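Local coordinates for putative type I restriction enzyme R protein (Bacteroides fragilis NCTC 9343, PDB 3EVY) that probably serves, as the R subunit of a type I restriction-modification system, in ATP-dependent endonucleolytic cleavage of DNA, this chain being a fragment of its C-terminal part, at residues K11-A24 and E62-I76. Residues are numbered along the deposited sequence; the frame is centred on the assembly and turned at random.
Sequences KPYEKLVERFNEMA and EVKGYNEFDAEDLTI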
ATOM      1  N   LYS A  11      -9.968   9.179 -17.225  1.00 59.86           N
ATOM      2  CA  LYS A  11      -9.232  10.297 -16.626  1.00 58.43           C
ATOM      3  C   LYS A  11      -8.046   9.846 -15.766  1.00 56.33           C
ATOM      4  O   LYS A  11      -8.070   8.764 -15.137  1.00 54.97           O
ATOM      5  CB  LYS A  11     -10.186  11.106 -15.752  1.00 59.33           C
ATOM      6  CG  LYS A  11     -11.413  11.589 -16.506  1.00 62.00           C
ATOM      7  CD  LYS A  11     -12.278  12.386 -15.566  1.00 69.68           C
ATOM      8  CE  LYS A  11     -11.378  13.290 -14.706  1.00 70.88           C
ATOM      9  NZ  LYS A  11     -12.072  13.712 -13.462  1.00 74.71           N
ATOM     10  N   PRO A  12      -7.007  10.686 -15.718  1.00 54.43           N
ATOM     11  CA  PRO A  12      -5.775  10.432 -14.943  1.00 51.94           C
ATOM     12  C   PRO A  12      -6.043   9.798 -13.555  1.00 49.35           C
ATOM     13  O   PRO A  12      -5.397   8.793 -13.236  1.00 47.59           O
ATOM     14  CB  PRO A  12      -5.149  11.828 -14.811  1.00 52.34           C
ATOM     15  CG  PRO A  12      -5.554  12.506 -16.062  1.00 53.67           C
ATOM     16  CD  PRO A  12      -7.026  12.050 -16.264  1.00 55.22           C
ATOM     17  N   TYR A  13      -6.976  10.363 -12.781  1.00 46.86           N
ATOM     18  CA  TYR A  13      -7.295   9.857 -11.446  1.00 47.00           C
ATOM     19  C   TYR A  13      -7.773   8.407 -11.400  1.00 46.69           C
ATOM     20  O   TYR A  13      -7.415   7.641 -10.509  1.00 46.91           O
ATOM     21  CB  TYR A  13      -8.364  10.715 -10.792  1.00 46.18           C
ATOM     22  CG  TYR A  13      -8.820  10.207  -9.430  1.00 42.89           C
ATOM     23  CD1 TYR A  13      -8.085  10.443  -8.266  1.00 41.06           C
ATOM     24  CD2 TYR A  13     -10.020   9.505  -9.298  1.00 39.85           C
ATOM     25  CE1 TYR A  13      -8.534  10.001  -7.043  1.00 37.44           C
ATOM     26  CE2 TYR A  13     -10.445   9.023  -8.038  1.00 38.84           C
ATOM     27  CZ  TYR A  13      -9.704   9.283  -6.939  1.00 39.37           C
ATOM     28  OH  TYR A  13     -10.192   8.857  -5.706  1.00 40.16           O
ATOM     29  N   GLU A  14      -8.648   8.088 -12.335  1.00 46.35           N
ATOM     30  CA  GLU A  14      -9.281   6.791 -12.452  1.00 47.65           C
ATOM     31  C   GLU A  14      -8.249   5.774 -12.829  1.00 47.12           C
ATOM     32  O   GLU A  14      -8.216   4.694 -12.225  1.00 47.20           O
ATOM     33  CB  GLU A  14     -10.356   6.841 -13.556  1.00 48.20           C
ATOM     34  CG  GLU A  14     -11.408   7.988 -13.334  1.00 56.04           C
ATOM     35  CD  GLU A  14     -12.426   8.164 -14.480  1.00 61.82           C
ATOM     36  OE1 GLU A  14     -13.644   8.062 -14.163  1.00 62.05           O
ATOM     37  OE2 GLU A  14     -12.002   8.408 -15.659  1.00 65.05           O
ATOM     38  N   LYS A  15      -7.384   6.132 -13.791  1.00 45.79           N
ATOM     39  CA  LYS A  15      -6.206   5.306 -14.153  1.00 46.53           C
ATOM     40  C   LYS A  15      -5.348   4.944 -12.950  1.00 44.59           C
ATOM     41  O   LYS A  15      -4.987   3.772 -12.776  1.00 45.00           O
ATOM     42  CB  LYS A  15      -5.304   5.995 -15.202  1.00 47.80           C
ATOM     43  CG  LYS A  15      -5.631   5.666 -16.677  1.00 54.78           C
ATOM     44  CD  LYS A  15      -4.769   6.477 -17.668  1.00 61.40           C
ATOM     45  CE  LYS A  15      -5.111   7.966 -17.640  1.00 66.14           C
ATOM     46  NZ  LYS A  15      -4.063   8.858 -18.229  1.00 69.16           N
ATOM     47  N   LEU A  16      -4.948   5.934 -12.154  1.00 42.60           N
ATOM     48  CA  LEU A  16      -4.092   5.657 -11.009  1.00 42.24           C
ATOM     49  C   LEU A  16      -4.815   4.814  -9.908  1.00 42.87           C
ATOM     50  O   LEU A  16      -4.158   4.068  -9.166  1.00 43.63           O
ATOM     51  CB  LEU A  16      -3.558   6.958 -10.396  1.00 40.53           C
ATOM     52  CG  LEU A  16      -2.689   7.925 -11.231  1.00 42.64           C
ATOM     53  CD1 LEU A  16      -2.780   9.446 -10.699  1.00 38.54           C
ATOM     54  CD2 LEU A  16      -1.220   7.474 -11.220  1.00 39.65           C
ATOM     55  N   VAL A  17      -6.109   5.043  -9.718  1.00 43.12           N
ATOM     56  CA  VAL A  17      -6.891   4.258  -8.745  1.00 43.11           C
ATOM     57  C   VAL A  17      -6.890   2.796  -9.152  1.00 43.60           C
ATOM     58  O   VAL A  17      -6.690   1.929  -8.312  1.00 43.11           O
ATOM     59  CB  VAL A  17      -8.354   4.782  -8.580  1.00 44.23           C
ATOM     60  CG1 VAL A  17      -9.285   3.748  -7.874  1.00 41.50           C
ATOM     61  CG2 VAL A  17      -8.384   6.112  -7.842  1.00 41.03           C
ATOM     62  N   GLU A  18      -7.048   2.524 -10.458  1.00 44.19           N
ATOM     63  CA  GLU A  18      -7.031   1.152 -10.962  1.00 46.08           C
ATOM     64  C   GLU A  18      -5.681   0.469 -10.735  1.00 45.59           C
ATOM     65  O   GLU A  18      -5.633  -0.646 -10.252  1.00 45.84           O
ATOM     66  CB  GLU A  18      -7.354   1.161 -12.462  1.00 48.38           C
ATOM     67  CG  GLU A  18      -7.361  -0.237 -13.038  1.00 56.34           C
ATOM     68  CD  GLU A  18      -7.658  -0.228 -14.525  1.00 65.16           C
ATOM     69  OE1 GLU A  18      -8.428   0.668 -14.976  1.00 67.20           O
ATOM     70  OE2 GLU A  18      -7.090  -1.110 -15.224  1.00 71.25           O
ATOM     71  N   ARG A  19      -4.582   1.134 -11.094  1.00 44.94           N
ATOM     72  CA  ARG A  19      -3.247   0.700 -10.741  1.00 44.94           C
ATOM     73  C   ARG A  19      -3.073   0.457  -9.204  1.00 44.15           C
ATOM     74  O   ARG A  19      -2.429  -0.513  -8.797  1.00 44.16           O
ATOM     75  CB  ARG A  19      -2.193   1.745 -11.122  1.00 45.21           C
ATOM     76  CG  ARG A  19      -1.668   1.636 -12.537  1.00 51.98           C
ATOM     77  CD  ARG A  19      -0.902   2.916 -12.990  1.00 59.87           C
ATOM     78  NE  ARG A  19       0.347   3.046 -12.237  1.00 64.58           N
ATOM     79  CZ  ARG A  19       1.068   4.159 -12.162  1.00 66.82           C
ATOM     80  NH1 ARG A  19       0.694   5.245 -12.828  1.00 68.30           N
ATOM     81  NH2 ARG A  19       2.182   4.170 -11.437  1.00 69.97           N
ATOM     82  N   PHE A  20      -3.547   1.381  -8.375  1.00 42.04           N
ATOM     83  CA  PHE A  20      -3.330   1.224  -6.893  1.00 40.93           C
ATOM     84  C   PHE A  20      -4.032  -0.058  -6.428  1.00 41.05           C
ATOM     85  O   PHE A  20      -3.476  -0.835  -5.634  1.00 41.87           O
ATOM     86  CB  PHE A  20      -3.913   2.394  -6.075  1.00 38.60           C
ATOM     87  CG  PHE A  20      -3.715   2.185  -4.582  1.00 37.36           C
ATOM     88  CD1 PHE A  20      -2.521   2.514  -3.987  1.00 33.39           C
ATOM     89  CD2 PHE A  20      -4.639   1.475  -3.846  1.00 34.31           C
ATOM     90  CE1 PHE A  20      -2.291   2.207  -2.656  1.00 35.43           C
ATOM     91  CE2 PHE A  20      -4.419   1.206  -2.504  1.00 36.09           C
ATOM     92  CZ  PHE A  20      -3.268   1.570  -1.922  1.00 34.54           C
ATOM     93  N   ASN A  21      -5.242  -0.273  -6.948  1.00 40.14           N
ATOM     94  CA  ASN A  21      -6.063  -1.378  -6.472  1.00 42.69           C
ATOM     95  C   ASN A  21      -5.504  -2.749  -6.902  1.00 43.72           C
ATOM     96  O   ASN A  21      -5.621  -3.769  -6.168  1.00 43.74           O
ATOM     97  CB  ASN A  21      -7.532  -1.199  -6.856  1.00 40.91           C
ATOM     98  CG  ASN A  21      -8.230  -0.142  -6.027  1.00 41.57           C
ATOM     99  OD1 ASN A  21      -7.722   0.287  -4.953  1.00 37.71           O
ATOM    100  ND2 ASN A  21      -9.400   0.258  -6.465  1.00 39.05           N
ATOM    101  N   GLU A  22      -4.913  -2.788  -8.088  1.00 45.37           N
ATOM    102  CA  GLU A  22      -4.217  -4.012  -8.521  1.00 47.25           C
ATOM    103  C   GLU A  22      -2.991  -4.276  -7.702  1.00 46.80           C
ATOM    104  O   GLU A  22      -2.719  -5.439  -7.324  1.00 48.68           O
ATOM    105  CB  GLU A  22      -3.875  -3.950 -10.023  1.00 48.03           C
ATOM    106  CG  GLU A  22      -5.119  -3.982 -10.873  1.00 54.58           C
ATOM    107  CD  GLU A  22      -4.867  -3.564 -12.356  1.00 64.92           C
ATOM    108  OE1 GLU A  22      -3.683  -3.269 -12.734  1.00 68.54           O
ATOM    109  OE2 GLU A  22      -5.876  -3.516 -13.127  1.00 65.43           O
ATOM    110  N   MET A  23      -2.196  -3.233  -7.485  1.00 46.10           N
ATOM    111  CA  MET A  23      -1.019  -3.297  -6.608  1.00 47.55           C
ATOM    112  C   MET A  23      -1.433  -3.755  -5.208  1.00 47.07           C
ATOM    113  O   MET A  23      -0.764  -4.585  -4.620  1.00 48.01           O
ATOM    114  CB  MET A  23      -0.426  -1.926  -6.468  1.00 47.95           C
ATOM    115  CG  MET A  23       1.005  -1.824  -6.004  1.00 50.63           C
ATOM    116  SD  MET A  23       1.665  -0.115  -6.320  1.00 57.09           S
ATOM    117  CE  MET A  23       1.014  -0.068  -8.089  1.00 30.13           C
ATOM    118  N   ALA A  24      -2.536  -3.228  -4.682  1.00 46.18           N
ATOM    119  CA  ALA A  24      -2.941  -3.567  -3.311  1.00 45.47           C
ATOM    120  C   ALA A  24      -3.343  -5.054  -3.164  1.00 45.77           C
ATOM    121  O   ALA A  24      -2.988  -5.725  -2.197  1.00 44.69           O
ATOM    122  CB  ALA A  24      -4.131  -2.670  -2.861  1.00 46.01           C
ATOM    123  N   GLU A  62      -0.179  10.113  -4.447  1.00 36.21           N
ATOM    124  CA  GLU A  62      -0.402  10.637  -5.761  1.00 37.43           C
ATOM    125  C   GLU A  62      -1.893  10.777  -6.061  1.00 37.79           C
ATOM    126  O   GLU A  62      -2.336  11.839  -6.480  1.00 37.44           O
ATOM    127  CB  GLU A  62       0.281   9.666  -6.792  1.00 38.46           C
ATOM    128  CG  GLU A  62      -0.000   9.982  -8.238  1.00 41.98           C
ATOM    129  CD  GLU A  62       1.077   9.459  -9.226  1.00 47.68           C
ATOM    130  OE1 GLU A  62       1.172  10.067 -10.294  1.00 49.48           O
ATOM    131  OE2 GLU A  62       1.791   8.450  -8.979  1.00 49.58           O
ATOM    132  N   VAL A  63      -2.685   9.741  -5.810  1.00 37.84           N
ATOM    133  CA  VAL A  63      -4.167   9.908  -5.902  1.00 37.12           C
ATOM    134  C   VAL A  63      -4.746  10.899  -4.918  1.00 37.85           C
ATOM    135  O   VAL A  63      -5.732  11.515  -5.219  1.00 39.25           O
ATOM    136  CB  VAL A  63      -4.971   8.547  -5.886  1.00 38.09           C
ATOM    137  CG1 VAL A  63      -4.441   7.625  -7.008  1.00 38.31           C
ATOM    138  CG2 VAL A  63      -4.851   7.893  -4.541  1.00 34.74           C
ATOM    139  N   LYS A  64      -4.139  11.090  -3.741  1.00 37.80           N
ATOM    140  CA  LYS A  64      -4.657  12.131  -2.842  1.00 37.98           C
ATOM    141  C   LYS A  64      -4.364  13.514  -3.399  1.00 37.80           C
ATOM    142  O   LYS A  64      -4.885  14.524  -2.892  1.00 37.48           O
ATOM    143  CB  LYS A  64      -4.078  11.988  -1.414  1.00 36.80           C
ATOM    144  CG  LYS A  64      -4.455  10.677  -0.728  1.00 38.31           C
ATOM    145  CD  LYS A  64      -3.888  10.562   0.637  1.00 42.93           C
ATOM    146  CE  LYS A  64      -4.467   9.353   1.307  1.00 46.42           C
ATOM    147  NZ  LYS A  64      -3.911   9.228   2.660  1.00 41.25           N
ATOM    148  N   GLY A  65      -3.527  13.576  -4.411  1.00 35.48           N
ATOM    149  CA  GLY A  65      -3.248  14.851  -5.018  1.00 37.23           C
ATOM    150  C   GLY A  65      -4.257  15.302  -6.085  1.00 37.48           C
ATOM    151  O   GLY A  65      -3.974  16.250  -6.868  1.00 36.94           O
ATOM    152  N   TYR A  66      -5.420  14.620  -6.129  1.00 37.54           N
ATOM    153  CA  TYR A  66      -6.526  14.982  -7.026  1.00 37.33           C
ATOM    154  C   TYR A  66      -7.746  15.503  -6.254  1.00 36.82           C
ATOM    155  O   TYR A  66      -8.120  14.968  -5.189  1.00 36.10           O
ATOM    156  CB  TYR A  66      -6.973  13.799  -7.956  1.00 38.19           C
ATOM    157  CG  TYR A  66      -5.937  13.499  -9.029  1.00 36.29           C
ATOM    158  CD1 TYR A  66      -4.852  12.729  -8.738  1.00 36.45           C
ATOM    159  CD2 TYR A  66      -6.022  14.101 -10.310  1.00 36.50           C
ATOM    160  CE1 TYR A  66      -3.881  12.466  -9.701  1.00 38.83           C
ATOM    161  CE2 TYR A  66      -5.058  13.865 -11.270  1.00 38.00           C
ATOM    162  CZ  TYR A  66      -4.011  13.040 -10.977  1.00 40.72           C
ATOM    163  OH  TYR A  66      -3.047  12.791 -11.925  1.00 37.50           O
ATOM    164  N   ASN A  67      -8.403  16.505  -6.841  1.00 35.59           N
ATOM    165  CA  ASN A  67      -9.618  17.103  -6.246  1.00 37.92           C
ATOM    166  C   ASN A  67     -10.709  16.046  -6.003  1.00 38.71           C
ATOM    167  O   ASN A  67     -11.506  16.166  -5.043  1.00 38.01           O
ATOM    168  CB  ASN A  67     -10.212  18.096  -7.226  1.00 37.54           C
ATOM    169  CG  ASN A  67      -9.494  19.448  -7.208  1.00 42.91           C
ATOM    170  OD1 ASN A  67      -9.048  19.919  -6.147  1.00 38.19           O
ATOM    171  ND2 ASN A  67      -9.447  20.102  -8.379  1.00 43.07           N
ATOM    172  N   GLU A  68     -10.747  15.037  -6.865  1.00 37.39           N
ATOM    173  CA  GLU A  68     -11.806  14.050  -6.775  1.00 40.46           C
ATOM    174  C   GLU A  68     -11.473  12.891  -5.848  1.00 40.32           C
ATOM    175  O   GLU A  68     -12.220  11.918  -5.819  1.00 40.39           O
ATOM    176  CB  GLU A  68     -12.248  13.553  -8.151  1.00 41.69           C
ATOM    177  CG  GLU A  68     -11.186  12.873  -9.024  1.00 44.60           C
ATOM    178  CD  GLU A  68     -10.487  13.844 -10.007  1.00 53.35           C
ATOM    179  OE1 GLU A  68      -9.908  14.894  -9.553  1.00 48.79           O
ATOM    180  OE2 GLU A  68     -10.467  13.530 -11.242  1.00 54.66           O
ATOM    181  N   PHE A  69     -10.373  13.001  -5.083  1.00 39.39           N
ATOM    182  CA  PHE A  69      -9.934  11.892  -4.188  1.00 39.12           C
ATOM    183  C   PHE A  69     -11.024  11.413  -3.215  1.00 39.32           C
ATOM    184  O   PHE A  69     -11.650  12.196  -2.493  1.00 37.83           O
ATOM    185  CB  PHE A  69      -8.605  12.182  -3.428  1.00 38.38           C
ATOM    186  CG  PHE A  69      -8.281  11.147  -2.343  1.00 35.46           C
ATOM    187  CD1 PHE A  69      -7.823   9.890  -2.659  1.00 38.58           C
ATOM    188  CD2 PHE A  69      -8.572  11.431  -0.977  1.00 36.43           C
ATOM    189  CE1 PHE A  69      -7.567   8.896  -1.633  1.00 36.19           C
ATOM    190  CE2 PHE A  69      -8.337  10.485   0.038  1.00 39.59           C
ATOM    191  CZ  PHE A  69      -7.788   9.211  -0.279  1.00 35.20           C
ATOM    192  N   ASP A  70     -11.230  10.109  -3.173  1.00 39.07           N
ATOM    193  CA  ASP A  70     -12.165   9.540  -2.211  1.00 40.14           C
ATOM    194  C   ASP A  70     -11.527   8.238  -1.713  1.00 39.70           C
ATOM    195  O   ASP A  70     -11.291   7.308  -2.502  1.00 40.05           O
ATOM    196  CB  ASP A  70     -13.492   9.273  -2.923  1.00 39.90           C
ATOM    197  CG  ASP A  70     -14.542   8.687  -2.022  1.00 43.33           C
ATOM    198  OD1 ASP A  70     -14.290   8.522  -0.814  1.00 45.78           O
ATOM    199  OD2 ASP A  70     -15.657   8.417  -2.542  1.00 49.79           O
ATOM    200  N   ALA A  71     -11.236   8.189  -0.414  1.00 38.98           N
ATOM    201  CA  ALA A  71     -10.635   7.032   0.176  1.00 38.80           C
ATOM    202  C   ALA A  71     -11.380   5.773  -0.159  1.00 39.58           C
ATOM    203  O   ALA A  71     -10.769   4.703  -0.258  1.00 40.54           O
ATOM    204  CB  ALA A  71     -10.444   7.205   1.710  1.00 38.17           C
ATOM    205  N   GLU A  72     -12.695   5.873  -0.272  1.00 40.94           N
ATOM    206  CA  GLU A  72     -13.524   4.682  -0.569  1.00 42.79           C
ATOM    207  C   GLU A  72     -13.200   4.046  -1.929  1.00 41.74           C
ATOM    208  O   GLU A  72     -13.585   2.888  -2.220  1.00 41.59           O
ATOM    209  CB  GLU A  72     -15.011   5.029  -0.475  1.00 43.37           C
ATOM    210  CG  GLU A  72     -15.487   5.162   0.937  1.00 48.11           C
ATOM    211  CD  GLU A  72     -15.284   3.855   1.748  1.00 57.70           C
ATOM    212  OE1 GLU A  72     -14.468   3.983   2.712  1.00 58.16           O
ATOM    213  OE2 GLU A  72     -15.906   2.728   1.415  1.00 56.31           O
ATOM    214  N   ASP A  73     -12.451   4.778  -2.740  1.00 40.56           N
ATOM    215  CA  ASP A  73     -12.165   4.353  -4.089  1.00 40.01           C
ATOM    216  C   ASP A  73     -11.020   3.361  -4.008  1.00 38.90           C
ATOM    217  O   ASP A  73     -10.721   2.714  -4.985  1.00 40.52           O
ATOM    218  CB  ASP A  73     -11.666   5.543  -4.939  1.00 41.26           C
ATOM    219  CG  ASP A  73     -12.777   6.456  -5.390  1.00 44.19           C
ATOM    220  OD1 ASP A  73     -13.963   6.025  -5.309  1.00 47.58           O
ATOM    221  OD2 ASP A  73     -12.443   7.606  -5.841  1.00 39.04           O
ATOM    222  N   LEU A  74     -10.361   3.266  -2.851  1.00 37.91           N
ATOM    223  CA  LEU A  74      -9.160   2.464  -2.686  1.00 36.24           C
ATOM    224  C   LEU A  74      -9.357   1.220  -1.789  1.00 37.34           C
ATOM    225  O   LEU A  74     -10.005   1.309  -0.740  1.00 38.42           O
ATOM    226  CB  LEU A  74      -8.065   3.302  -2.007  1.00 34.31           C
ATOM    227  CG  LEU A  74      -7.634   4.610  -2.730  1.00 34.87           C
ATOM    228  CD1 LEU A  74      -6.367   5.062  -2.057  1.00 32.44           C
ATOM    229  CD2 LEU A  74      -7.347   4.275  -4.225  1.00 35.43           C
ATOM    230  N   THR A  75      -8.734   0.105  -2.194  1.00 36.59           N
ATOM    231  CA  THR A  75      -8.596  -1.099  -1.369  1.00 36.15           C
ATOM    232  C   THR A  75      -7.724  -0.699  -0.148  1.00 37.16           C
ATOM    233  O   THR A  75      -6.824   0.142  -0.286  1.00 37.75           O
ATOM    234  CB  THR A  75      -7.871  -2.205  -2.166  1.00 36.36           C
ATOM    235  OG1 THR A  75      -8.635  -2.500  -3.334  1.00 37.86           O
ATOM    236  CG2 THR A  75      -7.699  -3.439  -1.371  1.00 34.86           C
ATOM    237  N   ILE A  76      -8.009  -1.278   1.017  1.00 35.82           N
ATOM    238  CA  ILE A  76      -7.296  -1.016   2.256  1.00 37.46           C
ATOM    239  C   ILE A  76      -7.741   0.266   2.845  1.00 38.10           C
ATOM    240  O   ILE A  76      -7.568   1.354   2.227  1.00 39.47           O
ATOM    241  CB  ILE A  76      -5.703  -1.002   2.099  1.00 37.27           C
ATOM    242  CG1 ILE A  76      -5.229  -2.202   1.273  1.00 37.57           C
ATOM    243  CG2 ILE A  76      -5.037  -1.087   3.511  1.00 36.99           C
ATOM    244  CD1 ILE A  76      -3.667  -2.301   1.099  1.00 35.88           C
TER
HETATM  245  O   HOH W   1      -8.171  13.037 -12.896  1.00 43.54           O
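Two groups grip Tyr-13 OH: it donates to the anti lone pair of Asp-73 OD2, 2.6 Å away, and accepts from Asp-70 N at 3.0 Å. The contact belongs to a small all-helical fold from the C-terminal part of the R subunit, and packs the first three turns or so of helix 12-30 against the end of helix 43-63 and the loop that leads to helix 78-91. With CG anti to the backbone N (chi1 176°), the phenol of Tyr-13 reaches from its helix into that loop. Glu-68 CG lies over one ring face as a CH-pi contact, 3.8 Å from the centroid of the Tyr-13 ring, while Val-17 CG2 covers the opposite face. The edge of Tyr-13 is turned to the face of Tyr-66 in an offset edge-to-face pair. Bent at chi2, Glu-68 carries its carboxylate back to the helix start, where Lys-11 NZ forms a salt bridge with Glu-68 OE2 (2.7 Å) from above the carboxylate plane; a water joins the same oxygen to Tyr-13 N. Leu-16 crosses Tyr-66 at about a right angle, its CD1 meeting Tyr-66 CE1, and its CB rests on Val-63 CG1. Leu-74 CD2 touches Phe-20 CD2, with Leu-74 CD1 farther out over one face near the rim, and Phe-20 also touches Phe-81 of helix 78-91. Two turns along from Tyr-13, the amide of Asn-21 bridges loop backbone: ND2 donates to Asp-73 O almost within its own amide plane, and OD1 receives Thr-75 N at 2.9 Å, nearly straight (172°) but from 43° above the carbonyl plane.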